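Local coordinates for solute Binding Protein, BlMnBP1 in complex with mannotriose (Bifidobacterium, PDB 6FUV) that binds manno-oligosaccharides such as mannotriose, probably capturing them outside the cell for uptake by an ABC transporter, at residues 18-23 and 314-319; 141-146 and 163-168; 296-301 and 361-366. All coordinates share one frame; numbering follows the deposited sequence.

Contact 1: residues 18-23 and 314-319; sequences KDLKAT and DKDRQE. With ACT (acetate ion), chain F.
The guanidinium of Arg317 meets the start of strand 22-28 with one edge: NE donates to Thr23 O at 2.8 Å, the oxygen lying almost in the guanidinium plane and approached nearly end-on, with a C=O...N angle of 170°. An extended chain from CG to NE carries the group across. NH1 turns back to Asp314 OD2 (3.2 Å), while NH2 lies 3.1 Å from OXT of an acetate probably taken from the crystallisation liquor. Asp314 is also the N-cap of helix 315-330, its OD1 accepting from Arg317 N. The cap therefore holds both the backbone and the guanidinium of one residue. Leu20 points at the helix and splits its methyls between two acids one turn apart, CD2 reaching Asp316 OD1 at 3.4 Å and CD1 lying against CG of Glu319. With CG opposite its backbone N (chi1 167°), Glu319 lays its extended chain obliquely over that methyl. Asp316 OD2 takes two waters, one of which also donates to Lys21 O. The contact is thus mixed, an apolar leucine lying on two acids beside one charged arginine-to-carbonyl bond at the surface, and the carboxylate of Asp314 probably favours the positive charge of Arg317.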
loop_
_atom_site.group_PDB
_atom_site.type_symbol
_atom_site.label_atom_id
_atom_site.label_comp_id
_atom_site.label_asym_id
_atom_site.label_seq_id
_atom_site.Cartn_x
_atom_site.Cartn_y
_atom_site.Cartn_z
ATOM N N LYS A 18 -32.627 5.757 -2.161
ATOM C CA LYS A 18 -32.994 7.147 -1.949
ATOM C C LYS A 18 -34.034 7.308 -0.851
ATOM O O LYS A 18 -34.296 8.433 -0.419
ATOM C CB LYS A 18 -33.496 7.731 -3.261
ATOM C CG LYS A 18 -32.429 8.402 -4.065
ATOM C CD LYS A 18 -32.080 9.790 -3.489
ATOM C CE LYS A 18 -32.236 10.888 -4.551
ATOM N NZ LYS A 18 -31.997 12.250 -3.989
ATOM N N ASP A 19 -34.618 6.216 -0.385
ATOM C CA ASP A 19 -35.590 6.220 0.696
ATOM C C ASP A 19 -34.963 5.974 2.061
ATOM O O ASP A 19 -35.673 6.037 3.064
ATOM C CB ASP A 19 -36.640 5.149 0.444
ATOM C CG ASP A 19 -36.026 3.752 0.282
ATOM O OD1 ASP A 19 -35.145 3.586 -0.627
ATOM O OD2 ASP A 19 -36.416 2.843 1.076
ATOM N N LEU A 20 -33.663 5.724 2.115
ATOM C CA LEU A 20 -32.976 5.414 3.351
ATOM C C LEU A 20 -32.682 6.677 4.140
ATOM O O LEU A 20 -32.267 7.692 3.593
ATOM C CB LEU A 20 -31.676 4.671 3.035
ATOM C CG LEU A 20 -31.765 3.224 2.560
ATOM C CD1 LEU A 20 -30.462 2.787 1.896
ATOM C CD2 LEU A 20 -32.054 2.296 3.707
ATOM N N LYS A 21 -32.921 6.607 5.432
ATOM C CA LYS A 21 -32.460 7.594 6.401
ATOM C C LYS A 21 -31.590 6.850 7.417
ATOM O O LYS A 21 -32.114 6.098 8.255
ATOM C CB LYS A 21 -33.643 8.285 7.090
ATOM C CG LYS A 21 -34.556 9.088 6.176
ATOM C CD LYS A 21 -35.659 9.775 6.980
ATOM C CE LYS A 21 -36.290 10.932 6.224
ATOM N NZ LYS A 21 -37.469 11.493 6.973
ATOM N N ALA A 22 -30.265 7.031 7.325
ATOM C CA ALA A 22 -29.382 6.387 8.282
ATOM C C ALA A 22 -28.098 7.173 8.408
ATOM O O ALA A 22 -27.767 7.992 7.551
ATOM C CB ALA A 22 -29.086 4.946 7.895
ATOM N N THR A 23 -27.457 6.984 9.555
ATOM C CA THR A 23 -26.117 7.466 9.832
ATOM C C THR A 23 -25.156 6.295 9.791
ATOM O O THR A 23 -25.396 5.297 10.460
ATOM C CB THR A 23 -26.034 8.110 11.218
ATOM O OG1 THR A 23 -26.935 9.196 11.347
ATOM C CG2 THR A 23 -24.643 8.541 11.448
ATOM N N ASP A 314 -26.785 -3.029 10.720
ATOM C CA ASP A 314 -28.141 -3.426 10.371
ATOM C C ASP A 314 -28.373 -3.262 8.882
ATOM O O ASP A 314 -27.486 -2.823 8.142
ATOM C CB ASP A 314 -29.186 -2.651 11.167
ATOM C CG ASP A 314 -29.183 -1.152 10.903
ATOM O OD1 ASP A 314 -28.730 -0.714 9.839
ATOM O OD2 ASP A 314 -29.653 -0.410 11.788
ATOM N N LYS A 315 -29.552 -3.713 8.442
ATOM C CA LYS A 315 -29.879 -3.788 7.026
ATOM C C LYS A 315 -29.700 -2.443 6.349
ATOM O O LYS A 315 -29.086 -2.358 5.285
ATOM C CB LYS A 315 -31.310 -4.308 6.896
ATOM C CG LYS A 315 -31.702 -4.862 5.581
ATOM C CD LYS A 315 -33.158 -5.479 5.603
ATOM C CE LYS A 315 -34.100 -4.698 6.496
ATOM N NZ LYS A 315 -35.498 -5.293 6.559
ATOM N N ASP A 316 -30.238 -1.382 6.961
ATOM C CA ASP A 316 -30.165 -0.039 6.384
ATOM C C ASP A 316 -28.735 0.471 6.296
ATOM O O ASP A 316 -28.370 1.124 5.329
ATOM C CB ASP A 316 -30.977 0.970 7.213
ATOM C CG ASP A 316 -32.455 0.891 6.973
ATOM O OD1 ASP A 316 -32.896 0.067 6.166
ATOM O OD2 ASP A 316 -33.161 1.648 7.649
ATOM N N ARG A 317 -27.935 0.250 7.322
ATOM C CA ARG A 317 -26.579 0.782 7.311
ATOM C C ARG A 317 -25.703 0.036 6.326
ATOM O O ARG A 317 -24.840 0.648 5.686
ATOM C CB ARG A 317 -25.956 0.727 8.701
ATOM C CG ARG A 317 -26.641 1.690 9.712
ATOM C CD ARG A 317 -25.822 1.836 11.000
ATOM N NE ARG A 317 -26.358 2.955 11.767
ATOM C CZ ARG A 317 -27.253 2.843 12.740
ATOM N NH1 ARG A 317 -27.662 1.650 13.108
ATOM N NH2 ARG A 317 -27.723 3.923 13.347
ATOM N N GLN A 318 -25.901 -1.287 6.199
ATOM C CA GLN A 318 -25.147 -2.049 5.216
ATOM C C GLN A 318 -25.379 -1.471 3.829
ATOM O O GLN A 318 -24.434 -1.220 3.094
ATOM C CB GLN A 318 -25.522 -3.541 5.252
ATOM C CG GLN A 318 -25.074 -4.307 6.475
ATOM C CD GLN A 318 -25.289 -5.772 6.352
ATOM O OE1 GLN A 318 -25.910 -6.250 5.400
ATOM N NE2 GLN A 318 -24.707 -6.509 7.260
ATOM N N GLU A 319 -26.632 -1.254 3.450
ATOM C CA GLU A 319 -26.943 -0.732 2.126
ATOM C C GLU A 319 -26.449 0.700 1.961
ATOM O O GLU A 319 -25.893 1.040 0.930
ATOM C CB GLU A 319 -28.453 -0.832 1.892
ATOM C CG GLU A 319 -28.945 -0.051 0.718
ATOM C CD GLU A 319 -30.389 -0.319 0.328
ATOM O OE1 GLU A 319 -31.139 -0.902 1.134
ATOM O OE2 GLU A 319 -30.766 0.061 -0.819
HETATM C C ACT F . -29.283 6.858 13.584
HETATM O O ACT F . -29.567 6.285 14.684
HETATM O OXT ACT F . -29.377 6.430 12.415
HETATM C CH3 ACT F . -28.699 8.248 13.743
HETATM O O HOH W 1 -34.288 3.658 6.321
HETATM O O HOH W 2 -31.947 3.373 9.159
#

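Contact 2: residues 141-146 and 163-168; sequences KVFKEA and KAIKEK
Ile165 meets helix 140-145 with three parts of its side chain. CD1 approaches Phe143 CE1 to 3.5 Å, CG2 meets Val142 CG1 at 3.9 Å, and CG1 lies against the methyl of Ala146. The Val142 and Ile165 side chains cross at about a right angle, whereas Phe143 comes to CD1 obliquely. With CG2 of Ile165 opposite the backbone N and CG1 opposite the carbonyl carbon (chi1 -61°), the two branches diverge, one to the valine and the other, through CD1, to the ring.

Ala146 is the small residue at the centre, where the backbones come nearest. Its CB sits 3.8 Å from Ile165 CA, and its carbonyl oxygen lies against the methyl of Ala164. Lys168 bends round the same carbonyl, bringing CD to 3.3 Å from Ala146 O, so it is the aliphatic part of the lysine that packs here.

The helices cross steeply, at 77° between their short segments with the axes 9.4 Å apart, and Ala146 is the first residue to leave helical geometry after helix 140-145. The contact thus packs the C-terminal end of that helix against the last turns of helix 155-168, within the lobe built on the four-stranded sheet of this periplasmic-binding-protein fold.

Farther out, Lys141 NZ forms a salt bridge with Glu145 OE2 at 2.9 Å, one turn along the same helix. Val142 and Ile165 both touch Ala262 of strand 261-264, and Phe143 touches Thr263, which seats the pair of helices on the sheet. The Phe143 ring also meets that of Tyr138, their planes at about 40°, and Asn139 OD1 accepts from Val142 N near the helix start.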
loop_
_atom_site.group_PDB
_atom_site.type_symbol
_atom_site.label_atom_id
_atom_site.label_comp_id
_atom_site.label_asym_id
_atom_site.label_seq_id
_atom_site.Cartn_x
_atom_site.Cartn_y
_atom_site.Cartn_z
ATOM N N LYS A 141 14.851 18.857 -6.878
ATOM C CA LYS A 141 15.809 19.937 -6.640
ATOM C C LYS A 141 17.074 19.425 -5.934
ATOM O O LYS A 141 18.208 19.684 -6.374
ATOM C CB LYS A 141 15.128 21.034 -5.838
ATOM C CG LYS A 141 16.021 22.209 -5.464
ATOM C CD LYS A 141 15.241 23.184 -4.577
ATOM C CE LYS A 141 15.986 24.501 -4.364
ATOM N NZ LYS A 141 17.131 24.352 -3.413
ATOM N N VAL A 142 16.895 18.664 -4.852
ATOM C CA VAL A 142 18.060 18.049 -4.219
ATOM C C VAL A 142 18.837 17.215 -5.235
ATOM O O VAL A 142 20.068 17.260 -5.292
ATOM C CB VAL A 142 17.628 17.194 -3.016
ATOM C CG1 VAL A 142 18.800 16.378 -2.542
ATOM C CG2 VAL A 142 17.076 18.054 -1.893
ATOM N N PHE A 143 18.130 16.413 -6.029
ATOM C CA PHE A 143 18.809 15.572 -7.009
ATOM C C PHE A 143 19.625 16.429 -7.973
ATOM O O PHE A 143 20.729 16.038 -8.378
ATOM C CB PHE A 143 17.782 14.727 -7.774
ATOM C CG PHE A 143 17.519 13.370 -7.158
ATOM C CD1 PHE A 143 17.354 13.228 -5.801
ATOM C CD2 PHE A 143 17.411 12.253 -7.936
ATOM C CE1 PHE A 143 17.122 11.980 -5.241
ATOM C CE2 PHE A 143 17.148 11.034 -7.383
ATOM C CZ PHE A 143 17.013 10.899 -6.019
ATOM N N LYS A 144 19.106 17.603 -8.364
ATOM C CA LYS A 144 19.870 18.446 -9.283
ATOM C C LYS A 144 21.081 19.042 -8.582
ATOM O O LYS A 144 22.173 19.052 -9.144
ATOM C CB LYS A 144 19.000 19.536 -9.863
ATOM C CG LYS A 144 19.551 20.134 -11.154
ATOM C CD LYS A 144 18.940 21.514 -11.476
ATOM C CE LYS A 144 17.427 21.439 -11.662
ATOM N NZ LYS A 144 16.723 22.453 -10.810
ATOM N N GLU A 145 20.935 19.444 -7.316
ATOM C CA GLU A 145 22.071 20.016 -6.601
ATOM C C GLU A 145 23.196 19.007 -6.449
ATOM O O GLU A 145 24.337 19.406 -6.193
ATOM C CB GLU A 145 21.693 20.467 -5.187
ATOM C CG GLU A 145 20.628 21.520 -5.093
ATOM C CD GLU A 145 20.174 21.746 -3.651
ATOM O OE1 GLU A 145 20.980 21.452 -2.718
ATOM O OE2 GLU A 145 19.010 22.202 -3.442
ATOM N N ALA A 146 22.883 17.705 -6.479
ATOM C CA ALA A 146 23.860 16.642 -6.298
ATOM C C ALA A 146 24.421 16.127 -7.617
ATOM O O ALA A 146 25.113 15.121 -7.639
ATOM C CB ALA A 146 23.214 15.487 -5.546
ATOM N N LYS A 163 25.170 8.393 -2.452
ATOM C CA LYS A 163 26.507 8.897 -2.156
ATOM C C LYS A 163 26.683 10.323 -2.650
ATOM O O LYS A 163 27.230 11.162 -1.946
ATOM C CB LYS A 163 27.576 7.997 -2.754
ATOM C CG LYS A 163 28.952 8.578 -2.657
ATOM C CD LYS A 163 29.987 7.511 -2.347
ATOM C CE LYS A 163 29.913 6.364 -3.266
ATOM N NZ LYS A 163 31.134 5.528 -3.202
ATOM N N ALA A 164 26.172 10.629 -3.835
ATOM C CA ALA A 164 26.273 11.994 -4.342
ATOM C C ALA A 164 25.452 12.975 -3.507
ATOM O O ALA A 164 25.893 14.097 -3.253
ATOM C CB ALA A 164 25.796 12.047 -5.785
ATOM N N ILE A 165 24.246 12.576 -3.089
ATOM C CA ILE A 165 23.385 13.456 -2.303
ATOM C C ILE A 165 24.075 13.815 -1.002
ATOM O O ILE A 165 24.102 14.970 -0.595
ATOM C CB ILE A 165 22.016 12.794 -2.053
ATOM C CG1 ILE A 165 21.309 12.530 -3.384
ATOM C CG2 ILE A 165 21.175 13.640 -1.104
ATOM C CD1 ILE A 165 20.040 11.694 -3.263
ATOM N N LYS A 166 24.667 12.834 -0.348
ATOM C CA LYS A 166 25.284 13.091 0.951
ATOM C C LYS A 166 26.552 13.902 0.798
ATOM O O LYS A 166 26.862 14.735 1.649
ATOM C CB LYS A 166 25.624 11.791 1.676
ATOM C CG LYS A 166 26.015 12.008 3.162
ATOM C CD LYS A 166 26.612 10.794 3.779
ATOM C CE LYS A 166 27.051 11.042 5.209
ATOM N NZ LYS A 166 26.053 11.814 6.027
ATOM N N GLU A 167 27.249 13.721 -0.316
ATOM C CA GLU A 167 28.492 14.435 -0.571
ATOM C C GLU A 167 28.243 15.904 -0.904
ATOM O O GLU A 167 28.876 16.793 -0.337
ATOM C CB GLU A 167 29.233 13.715 -1.707
ATOM C CG GLU A 167 30.687 14.102 -1.870
ATOM C CD GLU A 167 31.153 14.012 -3.323
ATOM O OE1 GLU A 167 30.475 13.330 -4.123
ATOM O OE2 GLU A 167 32.187 14.640 -3.657
ATOM N N LYS A 168 27.296 16.179 -1.783
ATOM C CA LYS A 168 27.124 17.503 -2.368
ATOM C C LYS A 168 25.970 18.300 -1.783
ATOM O O LYS A 168 25.822 19.474 -2.140
ATOM C CB LYS A 168 26.882 17.395 -3.886
ATOM C CG LYS A 168 28.076 16.918 -4.689
ATOM C CD LYS A 168 27.682 16.625 -6.124
ATOM C CE LYS A 168 28.410 17.513 -7.140
ATOM N NZ LYS A 168 27.472 18.058 -8.199
#

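Contact 3: residues 296-301 and 361-366; sequences KQYATL and ELIVDA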
loop_
_atom_site.group_PDB
_atom_site.type_symbol
_atom_site.label_atom_id
_atom_site.label_comp_id
_atom_site.label_asym_id
_atom_site.label_seq_id
_atom_site.Cartn_x
_atom_site.Cartn_y
_atom_site.Cartn_z
ATOM N N LYS A 296 14.302 -3.885 -18.392
ATOM C CA LYS A 296 12.980 -3.316 -18.172
ATOM C C LYS A 296 12.668 -3.128 -16.698
ATOM O O LYS A 296 13.196 -3.807 -15.834
ATOM C CB LYS A 296 11.922 -4.179 -18.799
ATOM C CG LYS A 296 11.781 -3.991 -20.329
ATOM C CD LYS A 296 10.736 -4.923 -20.918
ATOM C CE LYS A 296 9.306 -4.574 -20.422
ATOM N NZ LYS A 296 8.829 -3.225 -20.878
ATOM N N GLN A 297 11.821 -2.163 -16.423
ATOM C CA GLN A 297 11.353 -1.868 -15.083
ATOM C C GLN A 297 9.877 -2.168 -14.967
ATOM O O GLN A 297 9.121 -1.987 -15.926
ATOM C CB GLN A 297 11.589 -0.412 -14.697
ATOM C CG GLN A 297 13.032 -0.123 -14.407
ATOM C CD GLN A 297 13.220 1.145 -13.699
ATOM O OE1 GLN A 297 13.704 1.164 -12.584
ATOM N NE2 GLN A 297 12.835 2.230 -14.326
ATOM N N TYR A 298 9.486 -2.657 -13.784
ATOM C CA TYR A 298 8.146 -3.166 -13.544
ATOM C C TYR A 298 7.666 -2.614 -12.224
ATOM O O TYR A 298 8.461 -2.303 -11.350
ATOM C CB TYR A 298 8.106 -4.713 -13.503
ATOM C CG TYR A 298 8.587 -5.418 -14.718
ATOM C CD1 TYR A 298 9.934 -5.582 -14.964
ATOM C CD2 TYR A 298 7.682 -5.943 -15.640
ATOM C CE1 TYR A 298 10.380 -6.239 -16.116
ATOM C CE2 TYR A 298 8.100 -6.573 -16.752
ATOM C CZ TYR A 298 9.444 -6.740 -16.994
ATOM O OH TYR A 298 9.795 -7.359 -18.136
ATOM N N ALA A 299 6.361 -2.474 -12.097
ATOM C CA ALA A 299 5.731 -2.116 -10.839
ATOM C C ALA A 299 4.484 -2.960 -10.605
ATOM O O ALA A 299 3.598 -3.057 -11.449
ATOM C CB ALA A 299 5.358 -0.642 -10.839
ATOM N N THR A 300 4.401 -3.562 -9.440
ATOM C CA THR A 300 3.192 -4.276 -9.075
ATOM C C THR A 300 2.062 -3.275 -8.942
ATOM O O THR A 300 2.208 -2.225 -8.311
ATOM C CB THR A 300 3.371 -5.048 -7.768
ATOM O OG1 THR A 300 4.477 -5.937 -7.915
ATOM C CG2 THR A 300 2.149 -5.864 -7.495
ATOM N N LEU A 301 0.934 -3.595 -9.554
ATOM C CA LEU A 301 -0.310 -2.872 -9.339
ATOM C C LEU A 301 -1.125 -3.642 -8.306
ATOM O O LEU A 301 -1.478 -4.810 -8.516
ATOM C CB LEU A 301 -1.085 -2.712 -10.637
ATOM C CG LEU A 301 -2.442 -2.048 -10.620
ATOM C CD1 LEU A 301 -2.369 -0.711 -9.970
ATOM C CD2 LEU A 301 -2.973 -2.005 -12.077
ATOM N N GLU A 361 6.293 -1.224 -16.832
ATOM C CA GLU A 361 5.170 -2.136 -17.002
ATOM C C GLU A 361 4.527 -2.420 -15.647
ATOM O O GLU A 361 5.122 -3.059 -14.788
ATOM C CB GLU A 361 5.647 -3.419 -17.667
ATOM C CG GLU A 361 4.536 -4.389 -17.999
ATOM C CD GLU A 361 5.014 -5.458 -18.978
ATOM O OE1 GLU A 361 5.944 -5.145 -19.784
ATOM O OE2 GLU A 361 4.478 -6.601 -18.911
ATOM N N LEU A 362 3.320 -1.928 -15.457
ATOM C CA LEU A 362 2.550 -2.234 -14.260
ATOM C C LEU A 362 1.951 -3.619 -14.441
ATOM O O LEU A 362 1.374 -3.926 -15.479
ATOM C CB LEU A 362 1.429 -1.230 -14.028
ATOM C CG LEU A 362 1.681 0.248 -13.837
ATOM C CD1 LEU A 362 0.608 0.760 -12.856
ATOM C CD2 LEU A 362 2.998 0.605 -13.351
ATOM N N ILE A 363 2.121 -4.475 -13.449
ATOM C CA ILE A 363 1.598 -5.836 -13.474
ATOM C C ILE A 363 0.885 -6.140 -12.153
ATOM O O ILE A 363 1.496 -6.076 -11.079
ATOM C CB ILE A 363 2.719 -6.851 -13.712
ATOM C CG1 ILE A 363 3.944 -6.518 -12.918
ATOM C CG2 ILE A 363 3.113 -6.853 -15.236
ATOM C CD1 ILE A 363 5.061 -7.664 -12.991
ATOM N N VAL A 364 -0.397 -6.476 -12.247
ATOM C CA VAL A 364 -1.140 -7.075 -11.146
ATOM C C VAL A 364 -0.637 -8.478 -10.852
ATOM O O VAL A 364 -0.363 -9.251 -11.762
ATOM C CB VAL A 364 -2.630 -7.104 -11.512
ATOM C CG1 VAL A 364 -3.400 -7.845 -10.452
ATOM C CG2 VAL A 364 -3.153 -5.683 -11.771
ATOM N N ASP A 365 -0.521 -8.815 -9.581
ATOM C CA ASP A 365 -0.075 -10.148 -9.195
ATOM C C ASP A 365 -1.079 -11.202 -9.670
ATOM O O ASP A 365 -2.278 -11.061 -9.469
ATOM C CB ASP A 365 0.080 -10.246 -7.668
ATOM C CG ASP A 365 1.452 -9.826 -7.160
ATOM O OD1 ASP A 365 2.433 -9.726 -7.933
ATOM O OD2 ASP A 365 1.543 -9.612 -5.951
ATOM N N ALA A 366 -0.576 -12.283 -10.250
ATOM C CA ALA A 366 -1.408 -13.425 -10.587
ATOM C C ALA A 366 -1.998 -13.998 -9.313
ATOM O O ALA A 366 -1.383 -13.917 -8.249
ATOM C CB ALA A 366 -0.596 -14.515 -11.277
HETATM O O HOH W 3 -1.491 -7.149 -7.226
#
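Glu361 N donates to Gln297 O at 3.1 Å, the first of four backbone hydrogen bonds that pair the strands in parallel. Ala299 N follows to Glu361 O, Ile363 N to Ala299 O at 2.9 Å, and Leu301 N to Ile363 O. The last is bent at its acceptor: the donor stands well above the carbonyl plane, with a C=O...N angle of 113°. Beyond it, a water bridges Leu301 O and Asp365 N. A long salt bridge links Lys296 NZ to Glu361 OE1 at 3.6 Å. This pairing adds strand 361-364 to strand 298-309 of the large mixed sheet in the binding-protein fold, and Thr300 and Asp365 belong to a pocket holding a polyethylene glycol fragment. On the side of the sheet that carries Tyr298, Glu361 lies alongside that ring, pointing the same way, with its CB 3.8 Å from CD2. Ile363 CD1 reaches CD2 of the same ring at 4.1 Å, its CG1 set between backbone N and carbonyl carbon (chi1 42°). A serine in place of Tyr298 removes the ring and would probably open a gap beside Glu361 CB and Ile363 CD1, leaving the glutamate chain freer to turn. On the other face, Ala299 CB packs against Leu362 CD2, and Leu301 CD2 meets Val364 CG2 at 3.7 Å.

How the contacts relate
From the N terminus, the chain enters contact 1 as strand 22-28 begins, and that loop stays open for 290 residues until the start of helix 315-330. Contact 2 falls wholly within this span, closing a short loop, with 16 residues between its segments, that takes in the first part of helix 155-168. Contact 3 opens later, at 296-301, still inside the span, but closes at 361-366 after contact 1 has closed, so contacts 1 and 3 cross. Both reach the eight-stranded sheet, and strand 298-309 leads into helix 315-330. Contact 2 joins two helices that pack against the four-stranded sheet; its centre lies about 55 Å from that of contact 1, on the opposite side of the chain's centre.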